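Local coordinates for protein thermostable monoacylglycerol lipase (Bacillus, PDB 4LHE) that probably hydrolyses monoacylglycerols to free fatty acid and glycerol, as a thermostable lipase of the alpha/beta hydrolase fold, at residues Phe14-Leu25 against Tyr43-Pro53; Leu181-Val192 against Ala204-Glu215. One frame throughout, in Å; residues are numbered along the deposited sequence.

Interaction 1: Phe14-Leu25 against Tyr43-Pro53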
loop_
_atom_site.group_PDB
_atom_site.type_symbol
_atom_site.label_atom_id
_atom_site.label_comp_id
_atom_site.label_asym_id
_atom_site.label_seq_id
_atom_site.Cartn_x
_atom_site.Cartn_y
_atom_site.Cartn_z
ATOM N N PHE A 14 4.765 -13.146 2.493
ATOM C CA PHE A 14 4.274 -14.255 1.690
ATOM C C PHE A 14 4.937 -14.203 0.322
ATOM O O PHE A 14 4.846 -13.195 -0.384
ATOM C CB PHE A 14 2.736 -14.201 1.580
ATOM C CG PHE A 14 2.155 -15.168 0.576
ATOM C CD1 PHE A 14 2.194 -16.535 0.796
ATOM C CD2 PHE A 14 1.556 -14.704 -0.583
ATOM C CE1 PHE A 14 1.654 -17.417 -0.133
ATOM C CE2 PHE A 14 1.021 -15.585 -1.511
ATOM C CZ PHE A 14 1.070 -16.937 -1.286
ATOM N N TYR A 15 5.630 -15.288 -0.035
ATOM C CA TYR A 15 6.241 -15.422 -1.353
ATOM C C TYR A 15 5.718 -16.675 -2.057
ATOM O O TYR A 15 5.527 -17.716 -1.419
ATOM C CB TYR A 15 7.770 -15.513 -1.235
ATOM C CG TYR A 15 8.397 -14.355 -0.484
ATOM C CD1 TYR A 15 8.907 -13.257 -1.170
ATOM C CD2 TYR A 15 8.471 -14.358 0.907
ATOM C CE1 TYR A 15 9.482 -12.195 -0.497
ATOM C CE2 TYR A 15 9.043 -13.294 1.591
ATOM C CZ TYR A 15 9.539 -12.215 0.879
ATOM O OH TYR A 15 10.115 -11.157 1.543
ATOM N N ALA A 16 5.485 -16.573 -3.366
ATOM C CA ALA A 16 5.091 -17.737 -4.160
ATOM C C ALA A 16 5.559 -17.599 -5.589
ATOM O O ALA A 16 5.269 -16.591 -6.255
ATOM C CB ALA A 16 3.587 -17.971 -4.110
ATOM N N GLU A 17 6.275 -18.619 -6.059
ATOM C CA GLU A 17 6.833 -18.639 -7.404
ATOM C C GLU A 17 6.159 -19.500 -8.452
ATOM O O GLU A 17 6.366 -20.713 -8.504
ATOM C CB GLU A 17 8.245 -19.217 -7.395
ATOM C CG GLU A 17 9.185 -18.520 -6.450
ATOM C CD GLU A 17 10.628 -18.630 -6.911
ATOM O OE1 GLU A 17 10.849 -18.953 -8.103
ATOM O OE2 GLU A 17 11.531 -18.386 -6.084
ATOM N N ASN A 18 5.345 -18.858 -9.275
ATOM C CA ASN A 18 4.601 -19.543 -10.310
ATOM C C ASN A 18 4.873 -19.348 -11.792
ATOM O O ASN A 18 5.559 -20.167 -12.395
ATOM C CB ASN A 18 3.143 -19.168 -10.051
ATOM C CG ASN A 18 2.617 -19.751 -8.747
ATOM O OD1 ASN A 18 2.718 -20.960 -8.508
ATOM N ND2 ASN A 18 2.062 -18.894 -7.890
ATOM N N GLY A 19 4.363 -18.270 -12.377
ATOM C CA GLY A 19 4.580 -18.017 -13.790
ATOM C C GLY A 19 5.415 -16.758 -13.842
ATOM O O GLY A 19 5.716 -16.152 -12.808
ATOM N N PRO A 20 5.765 -16.333 -15.064
ATOM C CA PRO A 20 6.713 -15.257 -15.374
ATOM C C PRO A 20 6.122 -13.873 -15.171
ATOM O O PRO A 20 6.854 -12.894 -15.258
ATOM C CB PRO A 20 7.005 -15.485 -16.853
ATOM C CG PRO A 20 5.718 -16.016 -17.376
ATOM C CD PRO A 20 5.223 -16.942 -16.290
ATOM N N VAL A 21 4.821 -13.786 -14.906
ATOM C CA VAL A 21 4.239 -12.515 -14.502
ATOM C C VAL A 21 4.199 -12.401 -12.966
ATOM O O VAL A 21 3.753 -13.331 -12.284
ATOM C CB VAL A 21 2.834 -12.332 -15.070
ATOM C CG1 VAL A 21 2.301 -10.966 -14.666
ATOM C CG2 VAL A 21 2.869 -12.443 -16.587
ATOM N N GLY A 22 4.655 -11.268 -12.433
ATOM C CA GLY A 22 4.762 -11.091 -10.991
ATOM C C GLY A 22 3.891 -9.985 -10.430
ATOM O O GLY A 22 3.631 -8.985 -11.092
ATOM N N VAL A 23 3.407 -10.179 -9.210
ATOM C CA VAL A 23 2.700 -9.117 -8.518
ATOM C C VAL A 23 3.368 -8.819 -7.170
ATOM O O VAL A 23 3.502 -9.707 -6.318
ATOM C CB VAL A 23 1.206 -9.443 -8.289
ATOM C CG1 VAL A 23 0.510 -8.221 -7.737
ATOM C CG2 VAL A 23 0.532 -9.852 -9.588
ATOM N N LEU A 24 3.780 -7.566 -6.996
ATOM C CA LEU A 24 4.286 -7.070 -5.713
ATOM C C LEU A 24 3.105 -6.436 -4.978
ATOM O O LEU A 24 2.417 -5.576 -5.553
ATOM C CB LEU A 24 5.345 -5.991 -5.977
ATOM C CG LEU A 24 6.020 -5.359 -4.767
ATOM C CD1 LEU A 24 6.804 -6.396 -4.055
ATOM C CD2 LEU A 24 6.933 -4.198 -5.189
ATOM N N LEU A 25 2.858 -6.846 -3.731
ATOM C CA LEU A 25 1.769 -6.246 -2.941
ATOM C C LEU A 25 2.286 -5.486 -1.715
ATOM O O LEU A 25 3.042 -6.035 -0.910
ATOM C CB LEU A 25 0.773 -7.314 -2.493
ATOM C CG LEU A 25 0.061 -8.106 -3.592
ATOM C CD1 LEU A 25 0.860 -9.345 -3.958
ATOM C CD2 LEU A 25 -1.337 -8.507 -3.136
ATOM N N TYR A 43 -4.037 -14.109 -6.320
ATOM C CA TYR A 43 -3.213 -13.907 -7.525
ATOM C C TYR A 43 -2.256 -15.089 -7.758
ATOM O O TYR A 43 -1.990 -15.476 -8.901
ATOM C CB TYR A 43 -2.445 -12.571 -7.483
ATOM C CG TYR A 43 -3.317 -11.336 -7.259
ATOM C CD1 TYR A 43 -4.665 -11.328 -7.599
ATOM C CD2 TYR A 43 -2.782 -10.190 -6.687
ATOM C CE1 TYR A 43 -5.458 -10.195 -7.382
ATOM C CE2 TYR A 43 -3.558 -9.069 -6.469
ATOM C CZ TYR A 43 -4.894 -9.078 -6.812
ATOM O OH TYR A 43 -5.657 -7.945 -6.573
ATOM N N ALA A 44 -1.747 -15.646 -6.666
ATOM C CA ALA A 44 -0.898 -16.832 -6.724
ATOM C C ALA A 44 -1.680 -18.016 -7.303
ATOM O O ALA A 44 -1.177 -18.759 -8.150
ATOM C CB ALA A 44 -0.370 -17.154 -5.340
ATOM N N LYS A 45 -2.921 -18.184 -6.856
ATOM C CA LYS A 45 -3.777 -19.244 -7.393
ATOM C C LYS A 45 -4.099 -19.036 -8.887
ATOM O O LYS A 45 -4.282 -19.996 -9.643
ATOM C CB LYS A 45 -5.054 -19.400 -6.552
ATOM C CG LYS A 45 -6.083 -20.379 -7.144
ATOM C CD LYS A 45 -5.528 -21.817 -7.257
ATOM C CE LYS A 45 -5.855 -22.489 -8.603
ATOM N NZ LYS A 45 -7.321 -22.698 -8.818
ATOM N N ALA A 46 -4.140 -17.786 -9.333
ATOM C CA ALA A 46 -4.390 -17.534 -10.748
ATOM C C ALA A 46 -3.139 -17.744 -11.604
ATOM O O ALA A 46 -3.194 -17.579 -12.810
ATOM C CB ALA A 46 -4.920 -16.147 -10.943
ATOM N N GLY A 47 -1.999 -18.042 -10.982
ATOM C CA GLY A 47 -0.801 -18.356 -11.751
ATOM C C GLY A 47 0.338 -17.361 -11.645
ATOM O O GLY A 47 1.406 -17.559 -12.229
ATOM N N TYR A 48 0.141 -16.306 -10.867
ATOM C CA TYR A 48 1.148 -15.264 -10.767
ATOM C C TYR A 48 2.192 -15.572 -9.705
ATOM O O TYR A 48 1.898 -16.176 -8.682
ATOM C CB TYR A 48 0.471 -13.917 -10.488
ATOM C CG TYR A 48 -0.410 -13.479 -11.636
ATOM C CD1 TYR A 48 0.150 -12.905 -12.762
ATOM C CD2 TYR A 48 -1.790 -13.653 -11.603
ATOM C CE1 TYR A 48 -0.628 -12.507 -13.825
ATOM C CE2 TYR A 48 -2.585 -13.257 -12.680
ATOM C CZ TYR A 48 -1.980 -12.688 -13.789
ATOM O OH TYR A 48 -2.716 -12.263 -14.876
ATOM N N THR A 49 3.429 -15.191 -9.985
ATOM C CA THR A 49 4.434 -15.099 -8.943
ATOM C C THR A 49 4.056 -13.878 -8.108
ATOM O O THR A 49 3.695 -12.826 -8.643
ATOM C CB THR A 49 5.820 -14.974 -9.559
ATOM O OG1 THR A 49 6.106 -16.196 -10.255
ATOM C CG2 THR A 49 6.885 -14.745 -8.503
ATOM N N VAL A 50 4.124 -14.033 -6.795
ATOM C CA VAL A 50 3.578 -13.045 -5.881
ATOM C C VAL A 50 4.612 -12.732 -4.803
ATOM O O VAL A 50 5.254 -13.641 -4.276
ATOM C CB VAL A 50 2.280 -13.599 -5.281
ATOM C CG1 VAL A 50 2.066 -13.102 -3.890
ATOM C CG2 VAL A 50 1.092 -13.258 -6.191
ATOM N N CYS A 51 4.803 -11.451 -4.504
ATOM C CA CYS A 51 5.701 -11.047 -3.413
ATOM C C CYS A 51 4.991 -10.064 -2.477
ATOM O O CYS A 51 4.567 -8.979 -2.894
ATOM C CB CYS A 51 6.992 -10.432 -3.977
ATOM S SG CYS A 51 8.116 -9.665 -2.753
ATOM N N LEU A 52 4.868 -10.444 -1.210
ATOM C CA LEU A 52 4.160 -9.619 -0.237
ATOM C C LEU A 52 5.065 -9.446 0.967
ATOM O O LEU A 52 4.984 -10.216 1.940
ATOM C CB LEU A 52 2.803 -10.253 0.152
ATOM C CG LEU A 52 2.052 -9.702 1.381
ATOM C CD1 LEU A 52 2.034 -8.177 1.404
ATOM C CD2 LEU A 52 0.627 -10.230 1.434
ATOM N N PRO A 53 5.964 -8.452 0.892
ATOM C CA PRO A 53 6.953 -8.192 1.948
ATOM C C PRO A 53 6.313 -7.572 3.177
ATOM O O PRO A 53 5.209 -7.010 3.088
ATOM C CB PRO A 53 7.921 -7.185 1.293
ATOM C CG PRO A 53 7.096 -6.492 0.226
ATOM C CD PRO A 53 6.148 -7.575 -0.283
HETATM O O HOH W 1 3.935 -5.181 1.734
#
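Strand 21-26, helix 37-45 and strand 49-52 form a beta-alpha-beta unit at one end of the mixed alpha/beta hydrolase sheet, and strand 14-16 is added antiparallel on the outer side of 49-52. The antiparallel pairing runs through Phe14, Ala16, Val50 and Leu52. In the parallel pairing with 21-25, Val23 N reaches Thr49 O at 2.7 Å and Cys51 N reaches Val23 O at 2.8 Å. The loop between strands 14-16 and 21-25 is tied to Thr49. Thr49 OG1 gives a hydrogen bond to Gly19 O (2.6 Å), in the carbonyl plane, and takes one from Asn18 N (2.9 Å). The chi1 of -65° sets OG1 beside its own backbone N. Asn18 ND2 donates almost straight (176°) to Tyr48 O at 2.8 Å, from above that carbonyl plane. Phe14, Val23 and Val50 share one face of the sheet; Val50 CG1 lies 3.6 Å from Phe14 CE2 and meets Leu25 CD1. On the other face Cys51 SG meets Tyr15 CE1 obliquely, at 3.7 Å. A Schellman motif at Gly47 ends helix 37-45, which covers the Phe14 and Val50 face. Helix 70-87 covers the Leu24 and Cys51 face, and strand 90-96 pairs beyond 21-25.

Interaction 2: Leu181-Val192 against Ala204-Glu215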
loop_
_atom_site.group_PDB
_atom_site.type_symbol
_atom_site.label_atom_id
_atom_site.label_comp_id
_atom_site.label_asym_id
_atom_site.label_seq_id
_atom_site.Cartn_x
_atom_site.Cartn_y
_atom_site.Cartn_z
ATOM N N LEU A 181 4.679 12.450 -9.686
ATOM C CA LEU A 181 3.656 11.644 -10.378
ATOM C C LEU A 181 3.881 11.555 -11.888
ATOM O O LEU A 181 3.717 10.492 -12.501
ATOM C CB LEU A 181 2.249 12.174 -10.078
ATOM C CG LEU A 181 1.760 11.866 -8.658
ATOM C CD1 LEU A 181 0.400 12.467 -8.352
ATOM C CD2 LEU A 181 1.739 10.345 -8.427
ATOM N N ASP A 182 4.283 12.678 -12.474
ATOM C CA ASP A 182 4.565 12.787 -13.905
ATOM C C ASP A 182 5.582 11.756 -14.420
ATOM O O ASP A 182 5.626 11.464 -15.618
ATOM C CB ASP A 182 5.064 14.204 -14.192
ATOM C CG ASP A 182 6.208 14.602 -13.282
ATOM O OD1 ASP A 182 5.944 15.127 -12.170
ATOM O OD2 ASP A 182 7.372 14.368 -13.671
ATOM N N ARG A 183 6.395 11.207 -13.520
ATOM C CA ARG A 183 7.356 10.157 -13.878
ATOM C C ARG A 183 6.675 8.825 -14.223
ATOM O O ARG A 183 7.286 7.951 -14.842
ATOM C CB ARG A 183 8.350 9.920 -12.730
ATOM C CG ARG A 183 9.010 11.185 -12.137
ATOM C CD ARG A 183 10.265 11.618 -12.903
ATOM N NE ARG A 183 11.067 12.610 -12.171
ATOM C CZ ARG A 183 11.014 13.929 -12.371
ATOM N NH1 ARG A 183 10.190 14.432 -13.285
ATOM N NH2 ARG A 183 11.785 14.751 -11.660
ATOM N N ILE A 184 5.419 8.667 -13.802
ATOM C CA ILE A 184 4.693 7.411 -13.995
ATOM C C ILE A 184 4.032 7.346 -15.373
ATOM O O ILE A 184 3.176 8.164 -15.686
ATOM C CB ILE A 184 3.608 7.211 -12.911
ATOM C CG1 ILE A 184 4.236 7.182 -11.517
ATOM C CG2 ILE A 184 2.874 5.913 -13.140
ATOM C CD1 ILE A 184 3.201 7.080 -10.376
ATOM N N VAL A 185 4.411 6.360 -16.187
ATOM C CA VAL A 185 3.801 6.216 -17.508
ATOM C C VAL A 185 3.106 4.861 -17.773
ATOM O O VAL A 185 2.557 4.651 -18.867
ATOM C CB VAL A 185 4.829 6.485 -18.640
ATOM C CG1 VAL A 185 5.499 7.843 -18.462
ATOM C CG2 VAL A 185 5.854 5.375 -18.690
ATOM N N CYS A 186 3.118 3.949 -16.798
ATOM C CA CYS A 186 2.538 2.626 -17.025
ATOM C C CYS A 186 1.034 2.664 -16.804
ATOM O O CYS A 186 0.523 3.608 -16.189
ATOM C CB CYS A 186 3.194 1.593 -16.110
ATOM S SG CYS A 186 2.904 1.891 -14.358
ATOM N N PRO A 187 0.302 1.670 -17.347
ATOM C CA PRO A 187 -1.145 1.591 -17.105
ATOM C C PRO A 187 -1.511 1.683 -15.618
ATOM O O PRO A 187 -0.836 1.106 -14.761
ATOM C CB PRO A 187 -1.507 0.202 -17.652
ATOM C CG PRO A 187 -0.563 0.032 -18.802
ATOM C CD PRO A 187 0.752 0.645 -18.317
ATOM N N ALA A 188 -2.577 2.406 -15.310
ATOM C CA ALA A 188 -2.973 2.576 -13.914
ATOM C C ALA A 188 -4.448 2.218 -13.690
ATOM O O ALA A 188 -5.312 2.607 -14.471
ATOM C CB ALA A 188 -2.662 4.003 -13.438
ATOM N N LEU A 189 -4.713 1.436 -12.646
ATOM C CA LEU A 189 -6.064 1.095 -12.229
ATOM C C LEU A 189 -6.192 1.585 -10.789
ATOM O O LEU A 189 -5.518 1.084 -9.882
ATOM C CB LEU A 189 -6.291 -0.423 -12.291
ATOM C CG LEU A 189 -7.624 -0.958 -11.747
ATOM C CD1 LEU A 189 -8.768 -0.398 -12.556
ATOM C CD2 LEU A 189 -7.690 -2.493 -11.728
ATOM N N ILE A 190 -7.054 2.569 -10.584
ATOM C CA ILE A 190 -7.085 3.311 -9.326
ATOM C C ILE A 190 -8.376 3.028 -8.574
ATOM O O ILE A 190 -9.444 3.489 -8.988
ATOM C CB ILE A 190 -6.937 4.828 -9.606
ATOM C CG1 ILE A 190 -5.608 5.118 -10.320
ATOM C CG2 ILE A 190 -7.015 5.646 -8.323
ATOM C CD1 ILE A 190 -5.462 6.565 -10.781
ATOM N N PHE A 191 -8.277 2.260 -7.479
ATOM C CA PHE A 191 -9.407 2.013 -6.588
ATOM C C PHE A 191 -9.582 3.094 -5.527
ATOM O O PHE A 191 -8.608 3.579 -4.950
ATOM C CB PHE A 191 -9.246 0.665 -5.871
ATOM C CG PHE A 191 -9.391 -0.527 -6.783
ATOM C CD1 PHE A 191 -10.637 -0.893 -7.284
ATOM C CD2 PHE A 191 -8.280 -1.288 -7.136
ATOM C CE1 PHE A 191 -10.767 -1.997 -8.128
ATOM C CE2 PHE A 191 -8.413 -2.389 -7.965
ATOM C CZ PHE A 191 -9.645 -2.744 -8.466
ATOM N N VAL A 192 -10.835 3.446 -5.246
ATOM C CA VAL A 192 -11.116 4.423 -4.203
ATOM C C VAL A 192 -12.425 4.081 -3.501
ATOM O O VAL A 192 -13.445 3.804 -4.141
ATOM C CB VAL A 192 -11.136 5.866 -4.750
ATOM C CG1 VAL A 192 -12.159 6.003 -5.880
ATOM C CG2 VAL A 192 -11.419 6.852 -3.624
ATOM N N ALA A 204 -7.573 10.133 -5.335
ATOM C CA ALA A 204 -7.724 9.400 -6.585
ATOM C C ALA A 204 -7.583 10.335 -7.784
ATOM O O ALA A 204 -6.870 10.032 -8.753
ATOM C CB ALA A 204 -9.067 8.712 -6.614
ATOM N N ASP A 205 -8.261 11.476 -7.707
ATOM C CA ASP A 205 -8.235 12.467 -8.784
ATOM C C ASP A 205 -6.858 13.097 -8.974
ATOM O O ASP A 205 -6.418 13.302 -10.104
ATOM C CB ASP A 205 -9.301 13.534 -8.531
ATOM C CG ASP A 205 -10.698 12.959 -8.539
ATOM O OD1 ASP A 205 -11.019 12.237 -9.497
ATOM O OD2 ASP A 205 -11.475 13.209 -7.589
ATOM N N ILE A 206 -6.171 13.379 -7.870
ATOM C CA ILE A 206 -4.815 13.930 -7.914
ATOM C C ILE A 206 -3.828 12.950 -8.543
ATOM O O ILE A 206 -2.944 13.340 -9.322
ATOM C CB ILE A 206 -4.333 14.297 -6.493
ATOM C CG1 ILE A 206 -5.272 15.350 -5.885
ATOM C CG2 ILE A 206 -2.889 14.774 -6.520
ATOM C CD1 ILE A 206 -5.279 15.398 -4.348
ATOM N N ILE A 207 -3.975 11.673 -8.192
ATOM C CA ILE A 207 -3.165 10.627 -8.800
ATOM C C ILE A 207 -3.497 10.564 -10.292
ATOM O O ILE A 207 -2.601 10.617 -11.139
ATOM C CB ILE A 207 -3.422 9.262 -8.103
ATOM C CG1 ILE A 207 -2.862 9.296 -6.676
ATOM C CG2 ILE A 207 -2.808 8.112 -8.910
ATOM C CD1 ILE A 207 -3.324 8.145 -5.786
ATOM N N PHE A 208 -4.790 10.503 -10.598
ATOM C CA PHE A 208 -5.259 10.390 -11.977
ATOM C C PHE A 208 -4.767 11.553 -12.861
ATOM O O PHE A 208 -4.360 11.348 -14.013
ATOM C CB PHE A 208 -6.790 10.274 -12.000
ATOM C CG PHE A 208 -7.376 10.091 -13.378
ATOM C CD1 PHE A 208 -7.652 8.819 -13.872
ATOM C CD2 PHE A 208 -7.676 11.193 -14.171
ATOM C CE1 PHE A 208 -8.204 8.652 -15.133
ATOM C CE2 PHE A 208 -8.224 11.032 -15.435
ATOM C CZ PHE A 208 -8.490 9.766 -15.916
ATOM N N GLN A 209 -4.779 12.769 -12.322
ATOM C CA GLN A 209 -4.348 13.919 -13.110
ATOM C C GLN A 209 -2.829 14.018 -13.176
ATOM O O GLN A 209 -2.270 14.388 -14.211
ATOM C CB GLN A 209 -4.976 15.223 -12.586
ATOM C CG GLN A 209 -6.519 15.256 -12.593
ATOM C CD GLN A 209 -7.150 15.019 -13.975
ATOM O OE1 GLN A 209 -6.474 15.063 -15.009
ATOM N NE2 GLN A 209 -8.460 14.771 -13.987
ATOM N N GLY A 210 -2.156 13.647 -12.092
ATOM C CA GLY A 210 -0.717 13.843 -11.991
ATOM C C GLY A 210 0.171 12.878 -12.764
ATOM O O GLY A 210 1.326 13.218 -13.087
ATOM N N ILE A 211 -0.329 11.672 -13.037
ATOM C CA ILE A 211 0.465 10.700 -13.791
ATOM C C ILE A 211 0.381 10.976 -15.284
ATOM O O ILE A 211 -0.614 11.518 -15.779
ATOM C CB ILE A 211 0.028 9.238 -13.533
ATOM C CG1 ILE A 211 -1.440 9.050 -13.950
ATOM C CG2 ILE A 211 0.277 8.862 -12.059
ATOM C CD1 ILE A 211 -2.034 7.691 -13.595
ATOM N N SER A 212 1.427 10.582 -16.004
ATOM C CA SER A 212 1.477 10.798 -17.446
ATOM C C SER A 212 1.029 9.545 -18.207
ATOM O O SER A 212 1.052 9.513 -19.444
ATOM C CB SER A 212 2.883 11.224 -17.853
ATOM O OG SER A 212 3.273 12.380 -17.137
ATOM N N SER A 213 0.619 8.525 -17.445
ATOM C CA SER A 213 -0.023 7.316 -17.963
ATOM C C SER A 213 -1.140 7.600 -18.975
ATOM O O SER A 213 -2.051 8.385 -18.698
ATOM C CB SER A 213 -0.614 6.532 -16.786
ATOM O OG SER A 213 0.382 6.264 -15.815
ATOM N N THR A 214 -1.084 6.940 -20.130
ATOM C CA THR A 214 -2.093 7.133 -21.177
ATOM C C THR A 214 -3.291 6.203 -20.977
ATOM O O THR A 214 -4.409 6.501 -21.406
ATOM C CB THR A 214 -1.501 6.946 -22.602
ATOM O OG1 THR A 214 -1.010 5.611 -22.767
ATOM C CG2 THR A 214 -0.350 7.901 -22.845
ATOM N N GLU A 215 -3.038 5.071 -20.332
ATOM C CA GLU A 215 -4.092 4.140 -19.953
ATOM C C GLU A 215 -4.240 4.243 -18.443
ATOM O O GLU A 215 -3.335 3.837 -17.696
ATOM C CB GLU A 215 -3.707 2.712 -20.357
ATOM C CG GLU A 215 -4.768 1.656 -20.046
ATOM C CD GLU A 215 -4.874 0.595 -21.117
ATOM O OE1 GLU A 215 -5.906 -0.117 -21.142
ATOM O OE2 GLU A 215 -3.934 0.471 -21.935
HETATM O O HOH W 2 0.103 3.822 -19.927
#
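Ile190, Leu181 and Ile211 bury more surface than any other residues of the contact between Leu181-Val192 and Ala204-Glu215. Ile190 sits on strand 188-192 and points at helix 204-210. Its CD1 meets Ile207 CG2 at 3.6 Å and reaches the edge of the Phe208 ring. Its CG2 branch, trans to the backbone N, rests on Ala204 CB, so one side chain spans a full turn of the helix. Leu181 reaches the C-terminal end of the same helix. Its CD1 lies 3.6 Å from Ile206 O, and its CB packs on the backbone of Gly210. Ile211, the first residue past the helix, packs against Ala188 and Ile184. Its chi1 of 60° wedges CG1 between its own N and carbonyl carbon; CD1 then meets Ala188 CB at 3.7 Å, and CG2 packs on Ile184 CB at 3.8 Å. Two serines fasten the loops. Ser212 OG donates to Asp182 O (2.9 Å) on a lone pair, and Ser212 N bonds to Ile184 O. Ser213 OG donates to Cys186 O at 2.7 Å. Ala188 N bonds to Glu215 O (2.9 Å), just before strand 216-221; the carboxylate of Glu215 bonds to His248. Strand 188-192 and helix 204-210 run nearly antiparallel (168°), as in the beta-alpha-beta crossover of the alpha/beta hydrolase fold, here strand 188-193, helix 202-210 and strand 216-221.

How the interactions relate
Interaction 1 closes along the chain before interaction 2 opens. Their centres are about 23 Å apart and their nearest atoms about 6 Å, without touching. Both belong to the same mixed sheet, near its two ends: interaction 1 holds strands 14-16, 49-52 and 21-26, and interaction 2 holds strand 188-193 and leads into the outermost strand 216-221. Strands 90-96 and 115-119 lie between them. Helix 234-247 touches side chains of both. Each is built round one beta-alpha-beta unit, and the two units flank these central strands. A probable nucleophile elbow at Ser97 follows strand 90-96, and Asp196 and His226 probably complete a catalytic triad; Leu25 and Val192 lie near these sites.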